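Local structure of beta-glucanase (Bacteroides thetaiotaomicron, 6EUG) at residues A[123-127]-A[245-249]. The protein probably hydrolyses beta-1,3-galactosidic bonds in arabinogalactan through its family 43 glycoside hydrolase domain, which here holds a glucoimidazole ligand in its pocket. Sequence-based numbering, arbitrary orientation.
Sequences FVMWL and DYLSH
W126 reaches from strand 122-130 to the carbonyl of Y246, in the loop after strand 236-242. Its CB already points toward that loop, and with CG beside the backbone N and anti to the carbonyl carbon (chi1 -76°), the indole extends the same way. NE1 gives its hydrogen to Y246 O at 3.0 Å; the oxygen lies in the ring plane and NE1 sits almost on the line of the C=O bond, but the N-H...O angle of 148° leaves the bond somewhat bent. Farther round, CZ2 lies beside the L247-S248 peptide, 3.9 Å from L247 C. At the far end CH2 meets CE1 of H249 at 3.6 Å, the two rings inclined at 57°. The contact joins the sheet containing strand 122-130 to the loop between strands 236-242 and 252-256 of the next sheet, as between neighbouring blades of the five-bladed beta-propeller of family 43. The imidazole is tied down by NE2, which is hydrogen-bonded to H227 ND1. Two residues earlier on the same side of the strand, V124 sets CG1 3.6 Å from Y246 O and 3.9 Å from CD2 of L247. Within the loop, L247 N donates to D245 OD1 at 3.1 Å, an Asx turn, meeting the oxygen from above the carboxylate plane.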
loop_
_atom_site.group_PDB
_atom_site.type_symbol
_atom_site.label_atom_id
_atom_site.label_comp_id
_atom_site.label_asym_id
_atom_site.label_seq_id
_atom_site.Cartn_x
_atom_site.Cartn_y
_atom_site.Cartn_z
ATOM N N PHE A 123 6.598 6.549 16.077
ATOM C CA PHE A 123 6.376 5.680 14.912
ATOM C C PHE A 123 4.879 5.500 14.660
ATOM O O PHE A 123 4.134 5.143 15.565
ATOM C CB PHE A 123 7.036 4.327 15.123
ATOM C CG PHE A 123 8.531 4.426 15.261
ATOM C CD1 PHE A 123 9.104 4.714 16.504
ATOM C CD2 PHE A 123 9.360 4.275 14.156
ATOM C CE1 PHE A 123 10.490 4.832 16.634
ATOM C CE2 PHE A 123 10.746 4.395 14.284
ATOM C CZ PHE A 123 11.300 4.656 15.521
ATOM N N VAL A 124 4.457 5.757 13.412
ATOM C CA VAL A 124 3.050 5.758 13.062
ATOM C C VAL A 124 2.795 4.672 11.999
ATOM O O VAL A 124 3.391 4.712 10.904
ATOM C CB VAL A 124 2.630 7.140 12.525
ATOM C CG1 VAL A 124 1.138 7.147 12.202
ATOM C CG2 VAL A 124 3.012 8.243 13.534
ATOM N N MET A 125 1.914 3.726 12.337
ATOM C CA MET A 125 1.450 2.636 11.438
ATOM C C MET A 125 0.060 2.935 10.868
ATOM O O MET A 125 -0.872 3.260 11.618
ATOM C CB MET A 125 1.394 1.302 12.190
ATOM C CG MET A 125 1.159 0.079 11.310
ATOM S SD MET A 125 0.934 -1.450 12.256
ATOM C CE MET A 125 2.630 -1.831 12.733
ATOM N N TRP A 126 -0.068 2.834 9.537
ATOM C CA TRP A 126 -1.369 2.846 8.882
ATOM C C TRP A 126 -1.558 1.486 8.221
ATOM O O TRP A 126 -0.579 0.848 7.793
ATOM C CB TRP A 126 -1.474 3.973 7.824
ATOM C CG TRP A 126 -1.662 5.381 8.426
ATOM C CD1 TRP A 126 -0.688 6.210 8.868
ATOM C CD2 TRP A 126 -2.900 6.097 8.591
ATOM N NE1 TRP A 126 -1.224 7.387 9.310
ATOM C CE2 TRP A 126 -2.576 7.369 9.117
ATOM C CE3 TRP A 126 -4.238 5.802 8.324
ATOM C CZ2 TRP A 126 -3.550 8.323 9.441
ATOM C CZ3 TRP A 126 -5.208 6.752 8.627
ATOM C CH2 TRP A 126 -4.850 8.008 9.180
ATOM N N LEU A 127 -2.808 1.039 8.148
ATOM C CA LEU A 127 -3.126 -0.247 7.512
ATOM C C LEU A 127 -4.557 -0.249 6.966
ATOM O O LEU A 127 -5.372 0.573 7.378
ATOM C CB LEU A 127 -2.877 -1.388 8.502
ATOM C CG LEU A 127 -3.745 -1.325 9.761
ATOM C CD1 LEU A 127 -4.230 -2.712 10.119
ATOM C CD2 LEU A 127 -3.039 -0.692 10.954
ATOM N N ASP A 245 1.248 15.541 12.792
ATOM C CA ASP A 245 1.608 14.415 13.674
ATOM C C ASP A 245 1.417 13.022 12.995
ATOM O O ASP A 245 1.739 11.984 13.590
ATOM C CB ASP A 245 0.877 14.468 15.051
ATOM C CG ASP A 245 -0.626 14.376 14.953
ATOM O OD1 ASP A 245 -1.168 14.201 13.826
ATOM O OD2 ASP A 245 -1.278 14.533 16.018
ATOM N N TYR A 246 0.955 13.049 11.748
ATOM C CA TYR A 246 0.681 11.858 10.922
ATOM C C TYR A 246 -0.487 11.024 11.408
ATOM O O TYR A 246 -0.706 9.927 10.885
ATOM C CB TYR A 246 1.933 10.962 10.674
ATOM C CG TYR A 246 3.157 11.611 10.065
ATOM C CD1 TYR A 246 3.110 12.881 9.471
ATOM C CD2 TYR A 246 4.382 10.941 10.065
ATOM C CE1 TYR A 246 4.256 13.464 8.938
ATOM C CE2 TYR A 246 5.520 11.525 9.534
ATOM C CZ TYR A 246 5.455 12.774 8.955
ATOM O OH TYR A 246 6.626 13.341 8.410
ATOM N N LEU A 247 -1.312 11.539 12.327
ATOM C CA LEU A 247 -2.363 10.698 12.930
ATOM C C LEU A 247 -3.758 10.898 12.350
ATOM O O LEU A 247 -4.668 10.154 12.716
ATOM C CB LEU A 247 -2.421 10.906 14.471
ATOM C CG LEU A 247 -1.120 10.673 15.208
ATOM C CD1 LEU A 247 -1.321 10.929 16.717
ATOM C CD2 LEU A 247 -0.496 9.314 14.951
ATOM N N SER A 248 -3.919 11.851 11.421
ATOM C CA SER A 248 -5.202 12.136 10.796
ATOM C C SER A 248 -4.973 12.790 9.442
ATOM O O SER A 248 -3.813 13.129 9.118
ATOM C CB SER A 248 -6.058 13.021 11.716
ATOM O OG SER A 248 -5.529 14.349 11.808
ATOM N N HIS A 249 -6.052 12.972 8.683
ATOM C CA HIS A 249 -6.010 13.621 7.345
ATOM C C HIS A 249 -6.365 15.110 7.462
ATOM O O HIS A 249 -7.134 15.487 8.351
ATOM C CB HIS A 249 -6.965 12.961 6.384
ATOM C CG HIS A 249 -6.727 11.495 6.179
ATOM N ND1 HIS A 249 -7.368 10.520 6.915
ATOM C CD2 HIS A 249 -5.925 10.840 5.307
ATOM C CE1 HIS A 249 -6.950 9.334 6.511
ATOM N NE2 HIS A 249 -6.118 9.502 5.507
#